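Long-range contacts in amine Dehydrogenase (Pseudomonas putida, PDB 1JMX), which belongs to a bacterial quinohemoprotein complex that probably oxidises amines and passes the electrons on through heme c, this chain folding as a beta-propeller: residues B[83-88]-B[126-131]; B[87-92]-B[112-117]; B[120-125]-B[146-151]. All blocks are in the same frame, centred on the assembly; numbering follows the deposited sequence.

Interaction 1 (B[83-88]-B[126-131]); sequences LSSVPG and RLEVFS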
loop_
_atom_site.group_PDB
_atom_site.type_symbol
_atom_site.label_atom_id
_atom_site.label_comp_id
_atom_site.label_asym_id
_atom_site.label_seq_id
_atom_site.Cartn_x
_atom_site.Cartn_y
_atom_site.Cartn_z
ATOM N N LEU B 83 -14.730 -25.810 1.654
ATOM C CA LEU B 83 -14.309 -25.674 0.269
ATOM C C LEU B 83 -12.928 -26.247 -0.060
ATOM O O LEU B 83 -12.412 -26.042 -1.157
ATOM C CB LEU B 83 -14.405 -24.207 -0.154
ATOM C CG LEU B 83 -15.762 -23.543 0.105
ATOM C CD1 LEU B 83 -15.737 -22.122 -0.425
ATOM C CD2 LEU B 83 -16.894 -24.337 -0.542
ATOM N N SER B 84 -12.355 -27.009 0.866
ATOM C CA SER B 84 -11.040 -27.617 0.654
ATOM C C SER B 84 -11.108 -29.133 0.777
ATOM O O SER B 84 -10.402 -29.720 1.598
ATOM C CB SER B 84 -10.033 -27.081 1.670
ATOM O OG SER B 84 -9.900 -25.688 1.552
ATOM N N SER B 85 -11.935 -29.764 -0.050
ATOM C CA SER B 85 -12.095 -31.215 -0.012
ATOM C C SER B 85 -11.057 -31.986 -0.822
ATOM O O SER B 85 -10.904 -33.192 -0.635
ATOM C CB SER B 85 -13.502 -31.612 -0.447
ATOM O OG SER B 85 -13.759 -31.171 -1.763
ATOM N N VAL B 86 -10.370 -31.306 -1.734
ATOM C CA VAL B 86 -9.335 -31.954 -2.538
ATOM C C VAL B 86 -8.038 -31.967 -1.725
ATOM O O VAL B 86 -7.590 -30.922 -1.249
ATOM C CB VAL B 86 -9.120 -31.226 -3.885
ATOM C CG1 VAL B 86 -7.991 -31.871 -4.675
ATOM C CG2 VAL B 86 -10.406 -31.244 -4.686
ATOM N N PRO B 87 -7.426 -33.157 -1.557
ATOM C CA PRO B 87 -6.182 -33.348 -0.800
ATOM C C PRO B 87 -5.039 -32.433 -1.229
ATOM O O PRO B 87 -4.757 -32.314 -2.420
ATOM C CB PRO B 87 -5.835 -34.815 -1.084
ATOM C CG PRO B 87 -7.154 -35.445 -1.308
ATOM C CD PRO B 87 -7.867 -34.431 -2.152
ATOM N N GLY B 88 -4.394 -31.793 -0.250
ATOM C CA GLY B 88 -3.263 -30.916 -0.518
ATOM C C GLY B 88 -3.549 -29.560 -1.147
ATOM O O GLY B 88 -2.623 -28.879 -1.604
ATOM N N ARG B 126 -13.024 -24.261 -9.962
ATOM C CA ARG B 126 -14.050 -25.286 -10.161
ATOM C C ARG B 126 -15.305 -24.972 -9.370
ATOM O O ARG B 126 -15.235 -24.369 -8.313
ATOM C CB ARG B 126 -13.532 -26.671 -9.739
ATOM C CG ARG B 126 -13.151 -26.760 -8.274
ATOM C CD ARG B 126 -12.580 -28.108 -7.902
ATOM N NE ARG B 126 -12.025 -28.064 -6.553
ATOM C CZ ARG B 126 -10.727 -28.065 -6.276
ATOM N NH1 ARG B 126 -9.828 -28.118 -7.255
ATOM N NH2 ARG B 126 -10.324 -27.967 -5.019
ATOM N N LEU B 127 -16.458 -25.329 -9.919
ATOM C CA LEU B 127 -17.718 -25.133 -9.223
ATOM C C LEU B 127 -17.962 -26.445 -8.481
ATOM O O LEU B 127 -17.738 -27.520 -9.027
ATOM C CB LEU B 127 -18.865 -24.893 -10.215
ATOM C CG LEU B 127 -20.238 -24.612 -9.583
ATOM C CD1 LEU B 127 -20.357 -23.127 -9.244
ATOM C CD2 LEU B 127 -21.346 -25.013 -10.535
ATOM N N GLU B 128 -18.346 -26.350 -7.217
ATOM C CA GLU B 128 -18.638 -27.522 -6.409
ATOM C C GLU B 128 -20.081 -27.407 -5.946
ATOM O O GLU B 128 -20.509 -26.353 -5.480
ATOM C CB GLU B 128 -17.705 -27.607 -5.205
ATOM C CG GLU B 128 -16.260 -27.842 -5.578
ATOM C CD GLU B 128 -15.359 -28.027 -4.387
ATOM O OE1 GLU B 128 -15.717 -27.620 -3.266
ATOM O OE2 GLU B 128 -14.278 -28.592 -4.579
ATOM N N VAL B 129 -20.837 -28.482 -6.129
ATOM C CA VAL B 129 -22.236 -28.522 -5.748
ATOM C C VAL B 129 -22.356 -29.328 -4.471
ATOM O O VAL B 129 -21.753 -30.387 -4.339
ATOM C CB VAL B 129 -23.094 -29.197 -6.836
ATOM C CG1 VAL B 129 -24.563 -29.050 -6.511
ATOM C CG2 VAL B 129 -22.782 -28.609 -8.205
ATOM N N PHE B 130 -23.115 -28.815 -3.517
ATOM C CA PHE B 130 -23.310 -29.499 -2.252
ATOM C C PHE B 130 -24.799 -29.670 -2.056
ATOM O O PHE B 130 -25.596 -28.831 -2.475
ATOM C CB PHE B 130 -22.753 -28.674 -1.088
ATOM C CG PHE B 130 -21.303 -28.332 -1.230
ATOM C CD1 PHE B 130 -20.910 -27.163 -1.871
ATOM C CD2 PHE B 130 -20.324 -29.184 -0.738
ATOM C CE1 PHE B 130 -19.564 -26.852 -2.019
ATOM C CE2 PHE B 130 -18.974 -28.877 -0.883
ATOM C CZ PHE B 130 -18.599 -27.712 -1.525
ATOM N N SER B 131 -25.172 -30.799 -1.482
ATOM C CA SER B 131 -26.561 -31.059 -1.192
ATOM C C SER B 131 -26.759 -30.521 0.217
ATOM O O SER B 131 -25.970 -30.816 1.114
ATOM C CB SER B 131 -26.841 -32.554 -1.244
ATOM O OG SER B 131 -28.167 -32.814 -0.844
HETATM O O HOH W 1 -12.201 -28.099 -3.023
HETATM O O HOH W 2 -14.569 -28.607 -1.018
#

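Interaction 2 (B[87-92]-B[112-117]); sequences PGEVGR and PTQRLN. With HEC (heme c), chain F.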
loop_
_atom_site.group_PDB
_atom_site.type_symbol
_atom_site.label_atom_id
_atom_site.label_comp_id
_atom_site.label_asym_id
_atom_site.label_seq_id
_atom_site.Cartn_x
_atom_site.Cartn_y
_atom_site.Cartn_z
ATOM N N PRO B 87 -7.426 -33.157 -1.557
ATOM C CA PRO B 87 -6.182 -33.348 -0.800
ATOM C C PRO B 87 -5.039 -32.433 -1.229
ATOM O O PRO B 87 -4.757 -32.314 -2.420
ATOM C CB PRO B 87 -5.835 -34.815 -1.084
ATOM C CG PRO B 87 -7.154 -35.445 -1.308
ATOM C CD PRO B 87 -7.867 -34.431 -2.152
ATOM N N GLY B 88 -4.394 -31.793 -0.250
ATOM C CA GLY B 88 -3.263 -30.916 -0.518
ATOM C C GLY B 88 -3.549 -29.560 -1.147
ATOM O O GLY B 88 -2.623 -28.879 -1.604
ATOM N N GLU B 89 -4.820 -29.164 -1.168
ATOM C CA GLU B 89 -5.226 -27.889 -1.746
ATOM C C GLU B 89 -6.055 -27.065 -0.776
ATOM O O GLU B 89 -6.793 -27.603 0.046
ATOM C CB GLU B 89 -6.027 -28.107 -3.040
ATOM C CG GLU B 89 -5.178 -28.355 -4.273
ATOM C CD GLU B 89 -5.984 -28.805 -5.485
ATOM O OE1 GLU B 89 -7.144 -28.372 -5.657
ATOM O OE2 GLU B 89 -5.444 -29.594 -6.283
ATOM N N VAL B 90 -5.885 -25.749 -0.851
ATOM C CA VAL B 90 -6.637 -24.816 -0.023
ATOM C C VAL B 90 -7.589 -24.085 -0.972
ATOM O O VAL B 90 -7.157 -23.484 -1.956
ATOM C CB VAL B 90 -5.710 -23.798 0.698
ATOM C CG1 VAL B 90 -6.540 -22.835 1.546
ATOM C CG2 VAL B 90 -4.703 -24.532 1.575
ATOM N N GLY B 91 -8.884 -24.184 -0.694
ATOM C CA GLY B 91 -9.881 -23.548 -1.533
ATOM C C GLY B 91 -10.525 -22.300 -0.959
ATOM O O GLY B 91 -10.988 -22.283 0.181
ATOM N N ARG B 92 -10.586 -21.263 -1.784
ATOM C CA ARG B 92 -11.180 -19.994 -1.396
ATOM C C ARG B 92 -12.275 -19.573 -2.369
ATOM O O ARG B 92 -12.180 -19.795 -3.568
ATOM C CB ARG B 92 -10.118 -18.898 -1.350
ATOM C CG ARG B 92 -9.795 -18.414 0.035
ATOM C CD ARG B 92 -8.654 -19.183 0.648
ATOM N NE ARG B 92 -8.986 -19.577 2.012
ATOM C CZ ARG B 92 -8.188 -19.423 3.063
ATOM N NH1 ARG B 92 -6.987 -18.868 2.931
ATOM N NH2 ARG B 92 -8.589 -19.861 4.247
ATOM N N PRO B 112 -8.703 -22.901 -5.965
ATOM C CA PRO B 112 -7.790 -23.633 -5.089
ATOM C C PRO B 112 -6.309 -23.402 -5.326
ATOM O O PRO B 112 -5.880 -23.047 -6.424
ATOM C CB PRO B 112 -8.172 -25.074 -5.370
ATOM C CG PRO B 112 -8.393 -25.052 -6.841
ATOM C CD PRO B 112 -9.084 -23.729 -7.123
ATOM N N THR B 113 -5.534 -23.588 -4.270
ATOM C CA THR B 113 -4.092 -23.452 -4.345
ATOM C C THR B 113 -3.465 -24.666 -3.689
ATOM O O THR B 113 -3.758 -25.000 -2.548
ATOM C CB THR B 113 -3.574 -22.197 -3.622
ATOM O OG1 THR B 113 -4.207 -21.037 -4.170
ATOM C CG2 THR B 113 -2.061 -22.067 -3.799
ATOM N N GLN B 114 -2.623 -25.349 -4.439
ATOM C CA GLN B 114 -1.935 -26.505 -3.918
ATOM C C GLN B 114 -0.746 -25.972 -3.119
ATOM O O GLN B 114 0.112 -25.282 -3.665
ATOM C CB GLN B 114 -1.470 -27.370 -5.083
ATOM C CG GLN B 114 -0.885 -28.699 -4.688
ATOM C CD GLN B 114 -0.438 -29.486 -5.895
ATOM O OE1 GLN B 114 0.368 -29.011 -6.691
ATOM N NE2 GLN B 114 -0.978 -30.687 -6.053
ATOM N N ARG B 115 -0.744 -26.213 -1.812
ATOM C CA ARG B 115 0.354 -25.761 -0.964
ATOM C C ARG B 115 1.295 -26.905 -0.622
ATOM O O ARG B 115 0.943 -27.809 0.138
ATOM C CB ARG B 115 -0.165 -25.127 0.321
ATOM C CG ARG B 115 -0.816 -23.793 0.118
ATOM C CD ARG B 115 -1.229 -23.185 1.434
ATOM N NE ARG B 115 -1.733 -21.827 1.243
ATOM C CZ ARG B 115 -2.066 -20.998 2.227
ATOM N NH1 ARG B 115 -1.956 -21.388 3.491
ATOM N NH2 ARG B 115 -2.483 -19.765 1.942
ATOM N N LEU B 116 2.478 -26.878 -1.227
ATOM C CA LEU B 116 3.489 -27.900 -0.991
ATOM C C LEU B 116 4.526 -27.390 0.013
ATOM O O LEU B 116 4.438 -26.256 0.494
ATOM C CB LEU B 116 4.139 -28.339 -2.314
ATOM C CG LEU B 116 3.157 -28.931 -3.337
ATOM C CD1 LEU B 116 3.884 -29.628 -4.473
ATOM C CD2 LEU B 116 2.270 -29.928 -2.631
ATOM N N ASN B 117 5.488 -28.244 0.336
ATOM C CA ASN B 117 6.526 -27.926 1.303
ATOM C C ASN B 117 7.338 -26.656 1.059
ATOM O O ASN B 117 7.590 -25.900 1.992
ATOM C CB ASN B 117 7.470 -29.122 1.458
ATOM C CG ASN B 117 8.034 -29.593 0.134
ATOM O OD1 ASN B 117 7.292 -29.994 -0.765
ATOM N ND2 ASN B 117 9.350 -29.539 0.002
HETATM FE FE HEC F . 10.981 -21.309 3.252
HETATM C CHA HEC F . 9.656 -20.415 0.283
HETATM C CHB HEC F . 13.746 -19.482 2.579
HETATM C CHC HEC F . 12.326 -22.237 6.250
HETATM C CHD HEC F . 8.183 -23.175 3.936
HETATM N NA HEC F . 11.572 -20.191 1.755
HETATM C C1A HEC F . 10.906 -19.918 0.590
HETATM C C2A HEC F . 11.688 -19.043 -0.274
HETATM C C3A HEC F . 12.832 -18.787 0.379
HETATM C C4A HEC F . 12.761 -19.497 1.637
HETATM C CMA HEC F . 13.974 -17.922 -0.117
HETATM C CAA HEC F . 11.271 -18.536 -1.636
HETATM C CBA HEC F . 10.678 -17.152 -1.489
HETATM C CGA HEC F . 10.222 -16.555 -2.805
HETATM O O1A HEC F . 10.354 -17.204 -3.857
HETATM O O2A HEC F . 9.722 -15.414 -2.784
HETATM N NB HEC F . 12.655 -20.941 4.208
HETATM C C1B HEC F . 13.722 -20.145 3.785
HETATM C C2B HEC F . 14.800 -20.098 4.714
HETATM C C3B HEC F . 14.405 -20.891 5.754
HETATM C C4B HEC F . 13.076 -21.400 5.444
HETATM C CMB HEC F . 16.123 -19.320 4.547
HETATM C CAB HEC F . 15.267 -21.152 6.973
HETATM C CBB HEC F . 15.243 -20.148 8.129
HETATM N NC HEC F . 10.379 -22.454 4.765
HETATM C C1C HEC F . 11.068 -22.730 5.939
HETATM C C2C HEC F . 10.319 -23.603 6.807
HETATM C C3C HEC F . 9.177 -23.881 6.171
HETATM C C4C HEC F . 9.201 -23.156 4.896
HETATM C CMC HEC F . 10.778 -24.109 8.175
HETATM C CAC HEC F . 8.203 -24.963 6.611
HETATM C CBC HEC F . 7.110 -24.697 7.627
HETATM N ND HEC F . 9.271 -21.713 2.315
HETATM C C1D HEC F . 8.214 -22.496 2.724
HETATM C C2D HEC F . 7.138 -22.526 1.724
HETATM C C3D HEC F . 7.587 -21.735 0.708
HETATM C C4D HEC F . 8.884 -21.254 1.086
HETATM C CMD HEC F . 5.809 -23.284 1.819
HETATM C CAD HEC F . 6.893 -21.386 -0.607
HETATM C CBD HEC F . 5.914 -20.223 -0.555
HETATM C CGD HEC F . 6.545 -18.934 -0.086
HETATM O O1D HEC F . 6.280 -18.513 1.043
HETATM O O2D HEC F . 7.313 -18.323 -0.844
#

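Interaction 3 (B[120-125]-B[146-151]); sequences YVVKPP and MPRQVY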
loop_
_atom_site.group_PDB
_atom_site.type_symbol
_atom_site.label_atom_id
_atom_site.label_comp_id
_atom_site.label_asym_id
_atom_site.label_seq_id
_atom_site.Cartn_x
_atom_site.Cartn_y
_atom_site.Cartn_z
ATOM N N TYR B 120 4.014 -22.909 -3.911
ATOM C CA TYR B 120 2.578 -22.966 -4.152
ATOM C C TYR B 120 2.355 -23.176 -5.634
ATOM O O TYR B 120 3.196 -22.821 -6.462
ATOM C CB TYR B 120 1.882 -21.651 -3.795
ATOM C CG TYR B 120 1.792 -21.291 -2.336
ATOM C CD1 TYR B 120 1.077 -20.160 -1.940
ATOM C CD2 TYR B 120 2.436 -22.044 -1.351
ATOM C CE1 TYR B 120 1.009 -19.781 -0.613
ATOM C CE2 TYR B 120 2.372 -21.673 -0.010
ATOM C CZ TYR B 120 1.655 -20.535 0.347
ATOM O OH TYR B 120 1.585 -20.142 1.656
ATOM N N VAL B 121 1.200 -23.739 -5.961
ATOM C CA VAL B 121 0.822 -23.955 -7.344
ATOM C C VAL B 121 -0.647 -23.608 -7.405
ATOM O O VAL B 121 -1.460 -24.221 -6.728
ATOM C CB VAL B 121 1.025 -25.420 -7.813
ATOM C CG1 VAL B 121 0.651 -25.554 -9.276
ATOM C CG2 VAL B 121 2.472 -25.846 -7.623
ATOM N N VAL B 122 -0.968 -22.565 -8.156
ATOM C CA VAL B 122 -2.353 -22.145 -8.304
ATOM C C VAL B 122 -2.987 -23.091 -9.318
ATOM O O VAL B 122 -2.399 -23.397 -10.353
ATOM C CB VAL B 122 -2.462 -20.668 -8.778
ATOM C CG1 VAL B 122 -3.911 -20.239 -8.846
ATOM C CG2 VAL B 122 -1.708 -19.759 -7.825
ATOM N N LYS B 123 -4.152 -23.613 -8.970
ATOM C CA LYS B 123 -4.853 -24.549 -9.833
ATOM C C LYS B 123 -6.055 -23.875 -10.460
ATOM O O LYS B 123 -6.475 -22.808 -10.016
ATOM C CB LYS B 123 -5.324 -25.747 -9.013
ATOM C CG LYS B 123 -4.224 -26.549 -8.374
ATOM C CD LYS B 123 -3.373 -27.231 -9.419
ATOM C CE LYS B 123 -2.476 -28.271 -8.781
ATOM N NZ LYS B 123 -3.299 -29.234 -7.964
ATOM N N PRO B 124 -6.608 -24.474 -11.526
ATOM C CA PRO B 124 -7.783 -23.909 -12.199
ATOM C C PRO B 124 -8.990 -23.930 -11.262
ATOM O O PRO B 124 -9.092 -24.794 -10.392
ATOM C CB PRO B 124 -7.989 -24.869 -13.374
ATOM C CG PRO B 124 -6.613 -25.321 -13.683
ATOM C CD PRO B 124 -6.044 -25.585 -12.313
ATOM N N PRO B 125 -9.889 -22.940 -11.383
ATOM C CA PRO B 125 -11.071 -22.917 -10.513
ATOM C C PRO B 125 -12.074 -24.032 -10.859
ATOM O O PRO B 125 -11.982 -24.674 -11.911
ATOM C CB PRO B 125 -11.660 -21.533 -10.785
ATOM C CG PRO B 125 -10.462 -20.720 -11.206
ATOM C CD PRO B 125 -9.762 -21.676 -12.121
ATOM N N MET B 146 -14.344 -24.167 -14.009
ATOM C CA MET B 146 -14.807 -22.787 -14.066
ATOM C C MET B 146 -13.718 -21.853 -14.574
ATOM O O MET B 146 -12.525 -22.148 -14.458
ATOM C CB MET B 146 -15.234 -22.306 -12.670
ATOM C CG MET B 146 -16.503 -22.925 -12.136
ATOM S SD MET B 146 -17.917 -22.454 -13.124
ATOM C CE MET B 146 -18.225 -20.777 -12.516
ATOM N N PRO B 147 -14.116 -20.756 -15.232
ATOM C CA PRO B 147 -13.096 -19.825 -15.715
ATOM C C PRO B 147 -12.569 -19.008 -14.525
ATOM O O PRO B 147 -13.147 -19.041 -13.438
ATOM C CB PRO B 147 -13.863 -18.963 -16.726
ATOM C CG PRO B 147 -15.287 -19.027 -16.257
ATOM C CD PRO B 147 -15.436 -20.463 -15.822
ATOM N N ARG B 148 -11.436 -18.344 -14.713
ATOM C CA ARG B 148 -10.847 -17.516 -13.661
ATOM C C ARG B 148 -11.610 -16.221 -13.479
ATOM O O ARG B 148 -12.394 -15.834 -14.340
ATOM C CB ARG B 148 -9.403 -17.147 -13.991
ATOM C CG ARG B 148 -8.461 -18.290 -13.944
ATOM C CD ARG B 148 -7.152 -17.869 -13.340
ATOM N NE ARG B 148 -6.598 -19.024 -12.671
ATOM C CZ ARG B 148 -6.627 -19.222 -11.362
ATOM N NH1 ARG B 148 -7.151 -18.330 -10.542
ATOM N NH2 ARG B 148 -6.250 -20.388 -10.892
ATOM N N GLN B 149 -11.327 -15.553 -12.362
ATOM C CA GLN B 149 -11.914 -14.269 -11.998
ATOM C C GLN B 149 -13.433 -14.254 -11.851
ATOM O O GLN B 149 -14.095 -13.256 -12.141
ATOM C CB GLN B 149 -11.422 -13.184 -12.961
ATOM C CG GLN B 149 -9.896 -13.013 -12.932
ATOM C CD GLN B 149 -9.344 -12.259 -14.135
ATOM O OE1 GLN B 149 -9.719 -12.522 -15.279
ATOM N NE2 GLN B 149 -8.426 -11.335 -13.881
ATOM N N VAL B 150 -13.975 -15.367 -11.365
ATOM C CA VAL B 150 -15.405 -15.498 -11.133
ATOM C C VAL B 150 -15.702 -15.061 -9.700
ATOM O O VAL B 150 -14.960 -15.385 -8.781
ATOM C CB VAL B 150 -15.890 -16.962 -11.372
ATOM C CG1 VAL B 150 -17.237 -17.210 -10.706
ATOM C CG2 VAL B 150 -15.978 -17.254 -12.871
ATOM N N TYR B 151 -16.752 -14.259 -9.533
ATOM C CA TYR B 151 -17.169 -13.793 -8.219
ATOM C C TYR B 151 -18.662 -14.075 -7.994
ATOM O O TYR B 151 -19.049 -15.236 -7.985
ATOM C CB TYR B 151 -16.759 -12.325 -7.979
ATOM C CG TYR B 151 -17.167 -11.321 -9.044
ATOM C CD1 TYR B 151 -18.175 -10.386 -8.793
ATOM C CD2 TYR B 151 -16.549 -11.297 -10.297
ATOM C CE1 TYR B 151 -18.560 -9.463 -9.757
ATOM C CE2 TYR B 151 -16.930 -10.373 -11.268
ATOM C CZ TYR B 151 -17.942 -9.462 -10.988
ATOM O OH TYR B 151 -18.373 -8.571 -11.949
#

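Interaction 1 (B[83-88]-B[126-131])
Val86 lays its CG2 methyl over one face of the Arg126 guanidinium, displaced toward the rim, with CG2 3.3 Å from Arg126 NH2. The arginine gets there on a chain extended from CG to NE, once CG has left the backbone between N and the carbonyl carbon (chi1 61°). Within its own plane the flat group turns to a different partner: Arg126 NE donates to Glu128 OE2 at 3.0 Å in a salt bridge whose N-H...O angle is 158°, although the carboxylate receives it from above its plane. Between loop and strand it is water that carries the polar contact. Water 1 lies at the guanidinium edge, accepts from Arg126 NH2 at 2.7 Å and is 2.8 Å from Leu83 O and 2.6 Å from Glu128 OE2, while water 2 joins Ser85 OG to Glu128 OE1. With an alanine in place of Arg126, the Glu128 carboxylate would probably lose its charged mate, and water 1 a donor that holds it in place. Farther along, the contact becomes apolar: Leu83 CD2 comes obliquely to the Phe130 ring, 3.9 Å from CZ, the two side chains crossing at about a right angle. Phe130 also touches Phe79 and Ala81 of strand 76-82. The loop thus leads from strand 76-82 to strand 89-99 past strand 126-131, which itself lies between strands 105-115 and 142-145.

Interaction 2 (B[87-92]-B[112-117])
Val90 and Thr113 form the hydrogen-bonded pair of an antiparallel ladder, and their two backbone bonds are the shortest across the contact. Val90 N donates to Thr113 O at 2.8 Å, nearly straight (168°); Thr113 N returns a bond of equal length to Val90 O. The non-hydrogen-bonded pairs beside it, Glu89 with Gln114 and Gly91 with Pro112, bring their CA atoms to 4.2 and 4.1 Å, and CA-H...O contacts run beside the backbone bonds, as from Pro112 CA to Val90 O. On the face bearing Glu89 and Pro112 these side chains lie side by side, and Glu89 OE1 rests 3.5 Å from Pro112 CB. Toward exposed Gly88 the ladder slackens: Arg115 N reaches Gly88 O at 3.3 Å with an angle of 139°. On the other face Val90 CG2 packs at 3.7 Å against CD of the extended Arg115 chain, while Val90 CG1 sits over the guanidinium of Arg92. Past the last bridge the chain runs on to heme c, whose CMD methyl is 3.2 Å from Asn117 O; Asn117 ND2 bonds Cys15 O of a neighbouring subunit. The two faces differ in chemistry: on one, Val90 meets two arginines of like charge, Arg92 NH1 being 4.7 Å from Arg115 NH2, whereas on the other the Glu89 carboxylate is shared by Lys123 and Arg126, a setting likely to keep it ionised.

Interaction 3 (B[120-125]-B[146-151])
Met146 N donates to Pro125 O at 3.2 Å, a bond that is fairly straight at the hydrogen (161°) yet reaches the oxygen from well above the carbonyl plane. Beside it Pro125 CB and Met146 CB meet at 4.1 Å. The other half of the contact belongs to Arg148, whose chain bends at chi2 (-141°) and chi3 (149°), its end coming nearer to 120-125 than its CB direction would bring it. Pro125 crosses it at about a right angle, its CD lying over one guanidinium face, 3.9 Å from Arg148 NH2. Val122 CG1 approaches the same nitrogen obliquely. Lys123 O lies at the edge, near the guanidinium plane, but its angle to NH2 is too poor for a hydrogen bond. The charge is met elsewhere, because Arg148 NH1 forms a salt bridge with Glu134 of a neighbouring subunit. Tyr120, at the far end of the strand, touches heme c and gives its OH to a hydrogen bond with Gln129 of that subunit. The arrangement is the packing of an inter-sheet connection in a beta-propeller: 146-151 leads from strand 142-145 toward the next antiparallel sheet and packs against the chain returning from the heme site at a subunit interface.

How the interactions relate
Followed from the N terminus, the chain enters at 83-88, turns through Gly88 into strand 89-99 and comes back along strand 105-115, where interaction 2 pairs the open ends of the hairpin. Interaction 1 starts from the same stretch but closes later, at 126-131, so its loop encloses that hairpin. Interaction 3 opens at 120-125, after interaction 2 is complete, and ends at 146-151; it therefore crosses interaction 1 and follows interaction 2 in series. Direct bonds join them as well: Ser84 OG with Gly91 N, and a shared carboxylate. Together they tie one antiparallel sheet to the connections that enter and leave it, beside the heme c site.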